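Local structure of tyrosine--tRNA ligase (Archaeoglobus fulgidus, 2CYB) at residues E16-E21 with I183-R188; H49-Q54 with P205-L210; R136-M141 with R147-M152; N221-R226 with E230-K235. The protein probably attaches tyrosine to its cognate tRNA in two steps, first activating the amino acid with ATP and then transferring it to the acceptor end. One frame throughout, in Å; residues are numbered along the deposited sequence.

Overall arrangement
The contacts form two touching pairs. Contacts 1 and 3 meet where helix 181-190 lies against helix 134-140; Ile-183 CG1 is 3.7 Å from Ser-140 O. Contacts 2 and 4 meet in the loop region between strand 200-204 and helix 229-237, where Leu-210 N and Asn-221 O, 2.8 Å apart, probably form a hydrogen bond. Contacts 1 and 4 lie on opposite sides of the chain's centre, their centres 33 Å apart. The bound tyrosine is about 11 Å from the side chain of Met-51 in contact 2, and about 13 Å from those of Met-185 in contact 1 and Lys-148 in contact 3. Contact 4 lies beside the KMSKS region.

Contact 1: residues E16-E21 with I183-R188; sequences EVVTEE and IHMLAR
Arg-188 NH1, beside Val-18, is held by two partners: a salt bridge with Glu-22 OE1 and a hydrogen bond with Pro-199 O. Val-18 O is also close to NH1, at 3.4 Å, but the angle is too poor for a hydrogen bond. The two bonds fix the guanidinium beside the end of strand 16-18. Val-18 CG1 then sits over the centre of one guanidinium face, 3.5 Å from Arg-188 NE. CG1 stands anti to the backbone N of Val-18 (chi1 -178°), which turns this methyl to the arginine. The same methyl touches Met-185 CE at 4.1 Å. Met-185 reaches it through a side chain bent at both chi2 and chi3. Thr-19 CG2 lies at a looser 4.2 Å from Arg-188 NH2. The peptide bond between Val-18 and Thr-19 is cis. Thr-19 is also the N-cap of helix 20-28, with OG1 bonded to Glu-22 N. The contact joins the edge strand 16-18 of the Rossmann-type sheet to helix 181-190. Its chemistry is mixed: the valine methyl packs against a flat cation, while the charge is probably balanced mainly by Glu-22, in the first turn of helix 20-28.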
loop_
_atom_site.group_PDB
_atom_site.type_symbol
_atom_site.label_atom_id
_atom_site.label_comp_id
_atom_site.label_asym_id
_atom_site.label_seq_id
_atom_site.Cartn_x
_atom_site.Cartn_y
_atom_site.Cartn_z
ATOM N N GLU A 16 19.930 -10.305 19.809
ATOM C CA GLU A 16 19.827 -11.427 18.893
ATOM C C GLU A 16 20.555 -11.153 17.591
ATOM O O GLU A 16 20.677 -10.005 17.163
ATOM C CB GLU A 16 18.351 -11.712 18.601
ATOM C CG GLU A 16 18.101 -12.739 17.510
ATOM C CD GLU A 16 16.637 -12.825 17.113
ATOM O OE1 GLU A 16 16.072 -11.798 16.673
ATOM O OE2 GLU A 16 16.052 -13.922 17.239
ATOM N N VAL A 17 21.061 -12.218 16.978
ATOM C CA VAL A 17 21.738 -12.113 15.695
ATOM C C VAL A 17 21.155 -13.214 14.815
ATOM O O VAL A 17 21.128 -14.385 15.201
ATOM C CB VAL A 17 23.260 -12.307 15.815
ATOM C CG1 VAL A 17 23.887 -12.253 14.429
ATOM C CG2 VAL A 17 23.857 -11.225 16.708
ATOM N N VAL A 18 20.665 -12.826 13.645
ATOM C CA VAL A 18 20.068 -13.765 12.707
ATOM C C VAL A 18 20.841 -13.763 11.390
ATOM O O VAL A 18 20.597 -12.919 10.534
ATOM C CB VAL A 18 18.603 -13.385 12.415
ATOM C CG1 VAL A 18 17.974 -14.405 11.485
ATOM C CG2 VAL A 18 17.824 -13.284 13.721
ATOM N N THR A 19 21.788 -14.685 11.231
ATOM C CA THR A 19 22.120 -15.683 12.245
ATOM C C THR A 19 23.601 -15.520 12.573
ATOM O O THR A 19 24.335 -14.856 11.836
ATOM C CB THR A 19 21.887 -17.121 11.721
ATOM O OG1 THR A 19 22.746 -17.369 10.602
ATOM C CG2 THR A 19 20.441 -17.308 11.283
ATOM N N GLU A 20 24.036 -16.110 13.681
ATOM C CA GLU A 20 25.438 -16.029 14.089
ATOM C C GLU A 20 26.382 -16.516 12.979
ATOM O O GLU A 20 27.340 -15.831 12.608
ATOM C CB GLU A 20 25.664 -16.870 15.352
ATOM C CG GLU A 20 25.026 -16.317 16.621
ATOM C CD GLU A 20 25.805 -15.157 17.217
ATOM O OE1 GLU A 20 27.007 -15.332 17.508
ATOM O OE2 GLU A 20 25.215 -14.073 17.402
ATOM N N GLU A 21 26.106 -17.706 12.458
ATOM C CA GLU A 21 26.934 -18.289 11.408
ATOM C C GLU A 21 27.010 -17.378 10.187
ATOM O O GLU A 21 28.094 -17.150 9.644
ATOM C CB GLU A 21 26.384 -19.665 11.024
ATOM C CG GLU A 21 26.219 -20.591 12.227
ATOM C CD GLU A 21 25.685 -21.966 11.862
ATOM O OE1 GLU A 21 24.589 -22.046 11.265
ATOM O OE2 GLU A 21 26.361 -22.970 12.178
ATOM N N ILE A 183 9.502 -7.480 10.792
ATOM C CA ILE A 183 9.742 -6.857 9.502
ATOM C C ILE A 183 11.001 -7.486 8.900
ATOM O O ILE A 183 11.039 -7.809 7.715
ATOM C CB ILE A 183 9.906 -5.327 9.638
ATOM C CG1 ILE A 183 8.556 -4.698 10.004
ATOM C CG2 ILE A 183 10.430 -4.738 8.330
ATOM C CD1 ILE A 183 8.619 -3.188 10.286
ATOM N N HIS A 184 12.026 -7.693 9.720
ATOM C CA HIS A 184 13.242 -8.305 9.214
ATOM C C HIS A 184 13.010 -9.743 8.767
ATOM O O HIS A 184 13.614 -10.193 7.795
ATOM C CB HIS A 184 14.358 -8.241 10.259
ATOM C CG HIS A 184 14.966 -6.882 10.399
ATOM N ND1 HIS A 184 15.887 -6.573 11.375
ATOM C CD2 HIS A 184 14.793 -5.752 9.671
ATOM C CE1 HIS A 184 16.256 -5.309 11.243
ATOM N NE2 HIS A 184 15.607 -4.790 10.216
ATOM N N MET A 185 12.140 -10.478 9.452
ATOM C CA MET A 185 11.891 -11.850 9.014
ATOM C C MET A 185 11.157 -11.816 7.675
ATOM O O MET A 185 11.404 -12.649 6.795
ATOM C CB MET A 185 11.074 -12.623 10.049
ATOM C CG MET A 185 11.805 -12.844 11.373
ATOM S SD MET A 185 13.435 -13.633 11.181
ATOM C CE MET A 185 14.519 -12.194 11.246
ATOM N N LEU A 186 10.255 -10.853 7.521
ATOM C CA LEU A 186 9.520 -10.718 6.272
ATOM C C LEU A 186 10.522 -10.450 5.145
ATOM O O LEU A 186 10.391 -10.983 4.046
ATOM C CB LEU A 186 8.508 -9.570 6.384
ATOM C CG LEU A 186 7.749 -9.103 5.135
ATOM C CD1 LEU A 186 6.998 -10.259 4.507
ATOM C CD2 LEU A 186 6.777 -8.002 5.527
ATOM N N ALA A 187 11.527 -9.625 5.426
ATOM C CA ALA A 187 12.550 -9.307 4.437
ATOM C C ALA A 187 13.318 -10.574 4.059
ATOM O O ALA A 187 13.492 -10.881 2.873
ATOM C CB ALA A 187 13.513 -8.260 4.993
ATOM N N ARG A 188 13.766 -11.316 5.068
ATOM C CA ARG A 188 14.517 -12.552 4.832
ATOM C C ARG A 188 13.729 -13.556 3.987
ATOM O O ARG A 188 14.300 -14.273 3.165
ATOM C CB ARG A 188 14.907 -13.212 6.170
ATOM C CG ARG A 188 16.004 -12.476 6.944
ATOM C CD ARG A 188 16.265 -13.126 8.305
ATOM N NE ARG A 188 16.728 -14.516 8.207
ATOM C CZ ARG A 188 17.986 -14.884 7.965
ATOM N NH1 ARG A 188 18.936 -13.977 7.787
ATOM N NH2 ARG A 188 18.298 -16.172 7.914
#

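Contact 2: residues H49-Q54 with P205-L210; sequences HMMTVQ and PILVGL
Met-51 and Leu-207 meet tip to tip, and this apolar touch is the main link between the segments. As modelled, the methyl CE of Met-51 lies against the branched end of Leu-207, but closer than carbon atoms can sit, so the detail is doubtful. Met-51 CG is anti to its own backbone N (chi1 174°). The chain then bends at chi2 and chi3 and brings CE to the leucine. A second, weaker kind of contact joins side chain to backbone: Met-51 CG passes 4.2 Å from Pro-205 O. The two segments share no hydrogen bond. Apolar packing continues around the pair. Tyr-257 of helix 250-263 touches both Met-51 and Pro-205, and Thr-204 at the end of strand 200-204 also packs on Met-51. Met-51 is thus enclosed by the helix, the strand end and the loop that follows it. Helix 47-61 begins within the HIGH region, whose last residue is His-49. The packing of this helix against the loop after strand 200-204 belongs to the Rossmann-fold catalytic core of a class I aminoacyl-tRNA synthetase.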
loop_
_atom_site.group_PDB
_atom_site.type_symbol
_atom_site.label_atom_id
_atom_site.label_comp_id
_atom_site.label_asym_id
_atom_site.label_seq_id
_atom_site.Cartn_x
_atom_site.Cartn_y
_atom_site.Cartn_z
ATOM N N HIS A 49 17.638 6.007 20.442
ATOM C CA HIS A 49 18.354 6.176 19.180
ATOM C C HIS A 49 19.822 5.862 19.400
ATOM O O HIS A 49 20.459 5.204 18.576
ATOM C CB HIS A 49 18.250 7.620 18.687
ATOM C CG HIS A 49 16.865 8.035 18.315
ATOM N ND1 HIS A 49 16.330 7.818 17.062
ATOM C CD2 HIS A 49 15.892 8.633 19.040
ATOM C CE1 HIS A 49 15.089 8.267 17.035
ATOM N NE2 HIS A 49 14.798 8.766 18.223
ATOM N N MET A 50 20.357 6.354 20.515
ATOM C CA MET A 50 21.761 6.146 20.850
ATOM C C MET A 50 22.096 4.664 21.006
ATOM O O MET A 50 23.252 4.267 20.895
ATOM C CB MET A 50 22.115 6.928 22.119
ATOM C CG MET A 50 22.006 8.436 21.933
ATOM S SD MET A 50 22.335 9.426 23.404
ATOM C CE MET A 50 20.704 9.995 23.808
ATOM N N MET A 51 21.075 3.852 21.246
ATOM C CA MET A 51 21.248 2.410 21.390
ATOM C C MET A 51 21.750 1.830 20.062
ATOM O O MET A 51 22.762 1.116 20.017
ATOM C CB MET A 51 19.906 1.769 21.748
ATOM C CG MET A 51 19.909 0.254 21.788
ATOM S SD MET A 51 20.872 -0.380 23.164
ATOM C CE MET A 51 20.228 0.583 24.442
ATOM N N THR A 52 21.039 2.145 18.983
ATOM C CA THR A 52 21.400 1.652 17.661
ATOM C C THR A 52 22.553 2.441 17.063
ATOM O O THR A 52 23.311 1.919 16.247
ATOM C CB THR A 52 20.184 1.667 16.693
ATOM O OG1 THR A 52 19.565 2.960 16.699
ATOM C CG2 THR A 52 19.165 0.608 17.106
ATOM N N VAL A 53 22.695 3.697 17.468
ATOM C CA VAL A 53 23.797 4.505 16.963
ATOM C C VAL A 53 25.109 3.907 17.465
ATOM O O VAL A 53 26.073 3.767 16.705
ATOM C CB VAL A 53 23.682 5.967 17.431
ATOM C CG1 VAL A 53 25.013 6.682 17.251
ATOM C CG2 VAL A 53 22.598 6.679 16.627
ATOM N N GLN A 54 25.136 3.540 18.742
ATOM C CA GLN A 54 26.335 2.952 19.334
ATOM C C GLN A 54 26.694 1.655 18.622
ATOM O O GLN A 54 27.870 1.369 18.405
ATOM C CB GLN A 54 26.130 2.692 20.836
ATOM C CG GLN A 54 27.307 1.978 21.526
ATOM C CD GLN A 54 28.590 2.793 21.519
ATOM O OE1 GLN A 54 29.648 2.302 21.123
ATOM N NE2 GLN A 54 28.505 4.039 21.967
ATOM N N PRO A 205 18.295 -4.708 22.200
ATOM C CA PRO A 205 17.141 -4.792 23.096
ATOM C C PRO A 205 16.363 -3.483 23.141
ATOM O O PRO A 205 16.893 -2.425 22.805
ATOM C CB PRO A 205 17.776 -5.142 24.443
ATOM C CG PRO A 205 19.126 -4.497 24.360
ATOM C CD PRO A 205 19.562 -4.800 22.945
ATOM N N ILE A 206 15.102 -3.558 23.541
ATOM C CA ILE A 206 14.279 -2.358 23.651
ATOM C C ILE A 206 14.484 -1.774 25.051
ATOM O O ILE A 206 14.258 -2.451 26.049
ATOM C CB ILE A 206 12.785 -2.686 23.454
ATOM C CG1 ILE A 206 12.559 -3.275 22.057
ATOM C CG2 ILE A 206 11.948 -1.436 23.668
ATOM C CD1 ILE A 206 13.084 -2.413 20.924
ATOM N N LEU A 207 14.919 -0.521 25.119
ATOM C CA LEU A 207 15.167 0.130 26.403
ATOM C C LEU A 207 13.899 0.506 27.152
ATOM O O LEU A 207 13.033 1.191 26.613
ATOM C CB LEU A 207 15.992 1.399 26.203
ATOM C CG LEU A 207 17.474 1.276 25.874
ATOM C CD1 LEU A 207 18.054 2.678 25.697
ATOM C CD2 LEU A 207 18.199 0.524 26.993
ATOM N N VAL A 208 13.787 0.064 28.400
ATOM C CA VAL A 208 12.619 0.416 29.191
ATOM C C VAL A 208 12.789 1.875 29.590
ATOM O O VAL A 208 13.908 2.399 29.603
ATOM C CB VAL A 208 12.498 -0.456 30.456
ATOM C CG1 VAL A 208 12.475 -1.922 30.063
ATOM C CG2 VAL A 208 13.651 -0.169 31.414
ATOM N N GLY A 209 11.681 2.538 29.894
ATOM C CA GLY A 209 11.746 3.933 30.291
ATOM C C GLY A 209 12.305 4.118 31.692
ATOM O O GLY A 209 12.439 3.157 32.445
ATOM N N LEU A 210 12.619 5.363 32.036
ATOM C CA LEU A 210 13.183 5.710 33.340
ATOM C C LEU A 210 12.367 5.252 34.548
ATOM O O LEU A 210 12.914 5.107 35.643
ATOM C CB LEU A 210 13.406 7.222 33.411
ATOM C CG LEU A 210 14.457 7.751 32.427
ATOM C CD1 LEU A 210 14.483 9.268 32.449
ATOM C CD2 LEU A 210 15.821 7.178 32.787
#

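Contact 3: residues R136-M141 with R147-M152; sequences RARRSM and RKEDPM
Arg-138 reaches straight out from helix 134-140 to the loop at residues 148-151. Its CG is anti to the backbone N (chi1 -166°), and the chain stays extended as far as NE. The guanidinium therefore arrives at the loop with one edge facing the backbone and one face under the Pro-151 ring. At the edge, NH1 donates a hydrogen bond to Lys-148 O. The bond is long, 3.3 Å, and fairly straight, with an N-H...O angle of 155°. The oxygen lies close to the guanidinium plane, and the donor approaches it nearly along the C=O axis. Asp-150 N is also near this plane, 3.7 Å from NH2, but forms no bond with it. Over the face, Pro-151 crosses the arginine side chain at about a right angle. Its CG stands 3.9 Å above the plane, shifted toward the rim, and its CD comes within 3.2 Å of NH2. Glu-149 takes an oblique position. Its OE2 is 4.1 Å from NH2 and well out of the plane, so only the charges interact. Met-156 of helix 154-168 also packs on the arginine side chain. Both segments reach the dimer interface: Pro-151 packs on Leu-134 of the second subunit and makes backbone hydrogen bonds to that subunit, and Ala-137 packs on its Val-153. Chemically, one cation ties the helix to the loop by a single long bond, ring packing and loose electrostatics. Glu-149 and Asp-150 probably offset its charge without a salt bridge.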
loop_
_atom_site.group_PDB
_atom_site.type_symbol
_atom_site.label_atom_id
_atom_site.label_comp_id
_atom_site.label_asym_id
_atom_site.label_seq_id
_atom_site.Cartn_x
_atom_site.Cartn_y
_atom_site.Cartn_z
ATOM N N ARG A 136 0.307 -10.907 7.400
ATOM C CA ARG A 136 1.726 -10.883 7.725
ATOM C C ARG A 136 2.222 -9.443 7.869
ATOM O O ARG A 136 2.984 -9.123 8.781
ATOM C CB ARG A 136 2.517 -11.612 6.632
ATOM C CG ARG A 136 4.014 -11.783 6.902
ATOM C CD ARG A 136 4.289 -12.899 7.909
ATOM N NE ARG A 136 5.718 -13.126 8.130
ATOM C CZ ARG A 136 6.573 -13.560 7.205
ATOM N NH1 ARG A 136 7.852 -13.733 7.514
ATOM N NH2 ARG A 136 6.156 -13.824 5.973
ATOM N N ALA A 137 1.778 -8.572 6.967
ATOM C CA ALA A 137 2.184 -7.176 7.012
ATOM C C ALA A 137 1.671 -6.488 8.272
ATOM O O ALA A 137 2.413 -5.781 8.962
ATOM C CB ALA A 137 1.665 -6.452 5.780
ATOM N N ARG A 138 0.394 -6.696 8.569
ATOM C CA ARG A 138 -0.213 -6.084 9.739
ATOM C C ARG A 138 0.493 -6.546 11.014
ATOM O O ARG A 138 0.793 -5.739 11.895
ATOM C CB ARG A 138 -1.695 -6.445 9.805
ATOM C CG ARG A 138 -2.495 -5.611 10.787
ATOM C CD ARG A 138 -3.917 -6.138 10.892
ATOM N NE ARG A 138 -4.852 -5.159 11.447
ATOM C CZ ARG A 138 -4.654 -4.475 12.570
ATOM N NH1 ARG A 138 -3.544 -4.644 13.276
ATOM N NH2 ARG A 138 -5.583 -3.632 12.999
ATOM N N ARG A 139 0.762 -7.843 11.114
ATOM C CA ARG A 139 1.432 -8.363 12.301
ATOM C C ARG A 139 2.862 -7.843 12.453
ATOM O O ARG A 139 3.331 -7.628 13.572
ATOM C CB ARG A 139 1.415 -9.901 12.308
ATOM C CG ARG A 139 0.023 -10.473 12.561
ATOM C CD ARG A 139 0.009 -11.987 12.781
ATOM N NE ARG A 139 -0.229 -12.747 11.554
ATOM C CZ ARG A 139 0.727 -13.226 10.764
ATOM N NH1 ARG A 139 0.402 -13.902 9.668
ATOM N NH2 ARG A 139 2.006 -13.047 11.071
ATOM N N SER A 140 3.555 -7.613 11.341
ATOM C CA SER A 140 4.923 -7.115 11.426
ATOM C C SER A 140 4.950 -5.700 11.996
ATOM O O SER A 140 5.950 -5.265 12.574
ATOM C CB SER A 140 5.581 -7.116 10.036
ATOM O OG SER A 140 5.119 -6.026 9.246
ATOM N N MET A 141 3.837 -4.987 11.856
ATOM C CA MET A 141 3.752 -3.606 12.313
ATOM C C MET A 141 3.167 -3.408 13.708
ATOM O O MET A 141 3.025 -2.273 14.156
ATOM C CB MET A 141 2.931 -2.788 11.314
ATOM C CG MET A 141 3.608 -2.603 9.959
ATOM S SD MET A 141 5.050 -1.585 10.148
ATOM C CE MET A 141 4.297 -0.046 10.478
ATOM N N ARG A 147 -0.447 3.366 14.884
ATOM C CA ARG A 147 -1.797 2.863 15.125
ATOM C C ARG A 147 -1.838 1.342 15.205
ATOM O O ARG A 147 -1.781 0.660 14.183
ATOM C CB ARG A 147 -2.748 3.325 14.019
ATOM C CG ARG A 147 -2.923 4.826 13.936
ATOM C CD ARG A 147 -4.180 5.186 13.165
ATOM N NE ARG A 147 -4.369 6.631 13.105
ATOM C CZ ARG A 147 -5.529 7.226 12.850
ATOM N NH1 ARG A 147 -6.617 6.498 12.633
ATOM N NH2 ARG A 147 -5.598 8.551 12.813
ATOM N N LYS A 148 -1.954 0.811 16.416
ATOM C CA LYS A 148 -2.007 -0.636 16.597
ATOM C C LYS A 148 -3.348 -1.163 16.095
ATOM O O LYS A 148 -3.418 -2.202 15.435
ATOM C CB LYS A 148 -1.829 -0.991 18.075
ATOM C CG LYS A 148 -1.563 -2.467 18.331
ATOM C CD LYS A 148 -1.489 -2.763 19.823
ATOM C CE LYS A 148 -1.059 -4.199 20.085
ATOM N NZ LYS A 148 -1.951 -5.184 19.414
ATOM N N GLU A 149 -4.415 -0.436 16.409
ATOM C CA GLU A 149 -5.749 -0.833 15.989
ATOM C C GLU A 149 -6.211 0.133 14.897
ATOM O O GLU A 149 -5.826 1.305 14.901
ATOM C CB GLU A 149 -6.709 -0.775 17.183
ATOM C CG GLU A 149 -7.844 -1.789 17.136
ATOM C CD GLU A 149 -7.374 -3.210 17.413
ATOM O OE1 GLU A 149 -6.832 -3.458 18.513
ATOM O OE2 GLU A 149 -7.548 -4.079 16.532
ATOM N N ASP A 150 -7.023 -0.362 13.964
ATOM C CA ASP A 150 -7.545 0.461 12.872
ATOM C C ASP A 150 -6.462 1.316 12.197
ATOM O O ASP A 150 -6.542 2.539 12.164
ATOM C CB ASP A 150 -8.664 1.353 13.405
ATOM C CG ASP A 150 -9.789 0.552 14.036
ATOM O OD1 ASP A 150 -10.688 1.161 14.653
ATOM O OD2 ASP A 150 -9.775 -0.694 13.911
ATOM N N PRO A 151 -5.431 0.668 11.639
ATOM C CA PRO A 151 -4.353 1.407 10.978
ATOM C C PRO A 151 -4.747 1.960 9.608
ATOM O O PRO A 151 -5.818 1.641 9.071
ATOM C CB PRO A 151 -3.259 0.358 10.862
ATOM C CG PRO A 151 -4.053 -0.878 10.576
ATOM C CD PRO A 151 -5.189 -0.784 11.576
ATOM N N MET A 152 -3.869 2.790 9.046
ATOM C CA MET A 152 -4.095 3.358 7.719
ATOM C C MET A 152 -3.431 2.409 6.723
ATOM O O MET A 152 -2.555 1.624 7.104
ATOM C CB MET A 152 -3.436 4.741 7.614
ATOM C CG MET A 152 -3.768 5.681 8.756
ATOM S SD MET A 152 -5.561 5.839 8.932
ATOM C CE MET A 152 -5.943 6.653 7.546
#

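Contact 4: residues N221-R226 with E230-K235; sequences NYISVR and EEVERK
The CA atoms nearest each other across the two segments are those of Ile-223 and Val-232, 6.8 Å apart. Residues 221-226 form an irregular, partly extended stretch of loop, and residues 230-235 are part of helix 229-237. Lys-235 is the polar link. Its chain is extended beyond CG and carries NZ to Tyr-222 O at 2.9 Å. The nitrogen lies in the carbonyl plane, with a C=O...N angle of 157°. NZ also forms a salt bridge with Asp-227 OD2, an oxygen that accepts a hydrogen bond from Ser-224 N as well. The loop joins the two signature motifs of a class I synthetase. Asn-221 bonds through its side chain to Ser-216 N and Lys-214 O of the KMSKS region. Tyr-222 OH and Ser-224 OG bond to Glu-44 of the HIGH region, and the backbone of Val-225 bonds to that of Ile-45. The remaining contacts with the helix are apolar. Ile-223 and Lys-235 run past each other in opposite directions, with CG1 of the isoleucine 4.1 Å from CD of the lysine. Ile-223 CG2 meets Val-232 CG2 at 4.3 Å. Helix 297-319 adjoins this pair, with Leu-308 against Ile-223 and Leu-312 against Val-232.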
loop_
_atom_site.group_PDB
_atom_site.type_symbol
_atom_site.label_atom_id
_atom_site.label_comp_id
_atom_site.label_asym_id
_atom_site.label_seq_id
_atom_site.Cartn_x
_atom_site.Cartn_y
_atom_site.Cartn_z
ATOM N N ASN A 221 9.239 9.537 29.990
ATOM C CA ASN A 221 10.111 8.725 30.831
ATOM C C ASN A 221 11.375 8.300 30.087
ATOM O O ASN A 221 11.737 7.121 30.073
ATOM C CB ASN A 221 9.342 7.494 31.323
ATOM C CG ASN A 221 8.746 6.686 30.186
ATOM O OD1 ASN A 221 8.526 7.202 29.090
ATOM N ND2 ASN A 221 8.467 5.415 30.445
ATOM N N TYR A 222 12.039 9.273 29.472
ATOM C CA TYR A 222 13.265 9.024 28.725
ATOM C C TYR A 222 14.122 10.289 28.700
ATOM O O TYR A 222 13.637 11.380 29.005
ATOM C CB TYR A 222 12.925 8.596 27.293
ATOM C CG TYR A 222 12.198 9.654 26.492
ATOM C CD1 TYR A 222 12.882 10.746 25.961
ATOM C CD2 TYR A 222 10.821 9.576 26.282
ATOM C CE1 TYR A 222 12.217 11.734 25.243
ATOM C CE2 TYR A 222 10.144 10.561 25.564
ATOM C CZ TYR A 222 10.849 11.638 25.049
ATOM O OH TYR A 222 10.194 12.619 24.339
ATOM N N ILE A 223 15.388 10.136 28.328
ATOM C CA ILE A 223 16.319 11.259 28.253
ATOM C C ILE A 223 16.622 11.625 26.801
ATOM O O ILE A 223 16.991 10.768 26.001
ATOM C CB ILE A 223 17.646 10.920 28.969
ATOM C CG1 ILE A 223 17.388 10.750 30.469
ATOM C CG2 ILE A 223 18.685 12.006 28.703
ATOM C CD1 ILE A 223 18.592 10.295 31.257
ATOM N N SER A 224 16.476 12.903 26.472
ATOM C CA SER A 224 16.728 13.381 25.117
ATOM C C SER A 224 18.094 14.039 25.039
ATOM O O SER A 224 18.599 14.543 26.041
ATOM C CB SER A 224 15.651 14.389 24.711
ATOM O OG SER A 224 14.359 13.867 24.961
ATOM N N VAL A 225 18.687 14.043 23.850
ATOM C CA VAL A 225 20.009 14.643 23.659
ATOM C C VAL A 225 19.976 16.146 23.877
ATOM O O VAL A 225 21.018 16.800 23.913
ATOM C CB VAL A 225 20.550 14.397 22.232
ATOM C CG1 VAL A 225 20.670 12.908 21.966
ATOM C CG2 VAL A 225 19.638 15.070 21.207
ATOM N N ARG A 226 18.774 16.689 24.020
ATOM C CA ARG A 226 18.606 18.121 24.212
ATOM C C ARG A 226 18.365 18.477 25.679
ATOM O O ARG A 226 18.344 19.653 26.036
ATOM C CB ARG A 226 17.443 18.611 23.349
ATOM C CG ARG A 226 17.509 20.069 22.948
ATOM C CD ARG A 226 16.317 20.434 22.067
ATOM N NE ARG A 226 16.338 21.834 21.655
ATOM C CZ ARG A 226 17.265 22.369 20.866
ATOM N NH1 ARG A 226 18.255 21.621 20.396
ATOM N NH2 ARG A 226 17.202 23.656 20.547
ATOM N N GLU A 230 20.974 19.895 34.138
ATOM C CA GLU A 230 20.085 19.920 35.294
ATOM C C GLU A 230 18.913 18.962 35.125
ATOM O O GLU A 230 18.538 18.257 36.062
ATOM C CB GLU A 230 19.547 21.338 35.518
ATOM C CG GLU A 230 20.451 22.243 36.336
ATOM C CD GLU A 230 20.321 21.998 37.831
ATOM O OE1 GLU A 230 20.640 20.877 38.287
ATOM O OE2 GLU A 230 19.895 22.929 38.550
ATOM N N GLU A 231 18.332 18.951 33.929
ATOM C CA GLU A 231 17.195 18.084 33.640
ATOM C C GLU A 231 17.633 16.622 33.645
ATOM O O GLU A 231 16.917 15.755 34.148
ATOM C CB GLU A 231 16.573 18.456 32.288
ATOM C CG GLU A 231 15.338 17.635 31.915
ATOM C CD GLU A 231 14.153 17.864 32.844
ATOM O OE1 GLU A 231 13.135 17.151 32.692
ATOM O OE2 GLU A 231 14.230 18.749 33.722
ATOM N N VAL A 232 18.805 16.344 33.083
ATOM C CA VAL A 232 19.320 14.973 33.082
ATOM C C VAL A 232 19.448 14.493 34.527
ATOM O O VAL A 232 19.054 13.379 34.866
ATOM C CB VAL A 232 20.707 14.885 32.417
ATOM C CG1 VAL A 232 21.305 13.504 32.634
ATOM C CG2 VAL A 232 20.591 15.183 30.928
ATOM N N GLU A 233 20.001 15.348 35.379
ATOM C CA GLU A 233 20.179 15.000 36.782
ATOM C C GLU A 233 18.855 14.707 37.457
ATOM O O GLU A 233 18.731 13.726 38.189
ATOM C CB GLU A 233 20.907 16.128 37.511
ATOM C CG GLU A 233 22.400 16.175 37.223
ATOM C CD GLU A 233 23.054 17.435 37.755
ATOM O OE1 GLU A 233 22.549 17.985 38.758
ATOM O OE2 GLU A 233 24.076 17.869 37.179
ATOM N N ARG A 234 17.860 15.554 37.203
ATOM C CA ARG A 234 16.536 15.370 37.791
ATOM C C ARG A 234 15.879 14.050 37.379
ATOM O O ARG A 234 15.352 13.323 38.220
ATOM C CB ARG A 234 15.619 16.538 37.399
ATOM C CG ARG A 234 14.165 16.295 37.744
ATOM C CD ARG A 234 13.255 17.385 37.206
ATOM N NE ARG A 234 11.873 16.918 37.143
ATOM C CZ ARG A 234 11.427 16.026 36.263
ATOM N NH1 ARG A 234 10.155 15.650 36.279
ATOM N NH2 ARG A 234 12.252 15.522 35.354
ATOM N N LYS A 235 15.899 13.748 36.083
ATOM C CA LYS A 235 15.296 12.514 35.574
ATOM C C LYS A 235 15.970 11.264 36.135
ATOM O O LYS A 235 15.294 10.298 36.492
ATOM C CB LYS A 235 15.354 12.488 34.042
ATOM C CG LYS A 235 14.441 13.511 33.369
ATOM C CD LYS A 235 14.527 13.400 31.845
ATOM C CE LYS A 235 13.537 14.326 31.150
ATOM N NZ LYS A 235 13.617 14.199 29.663
#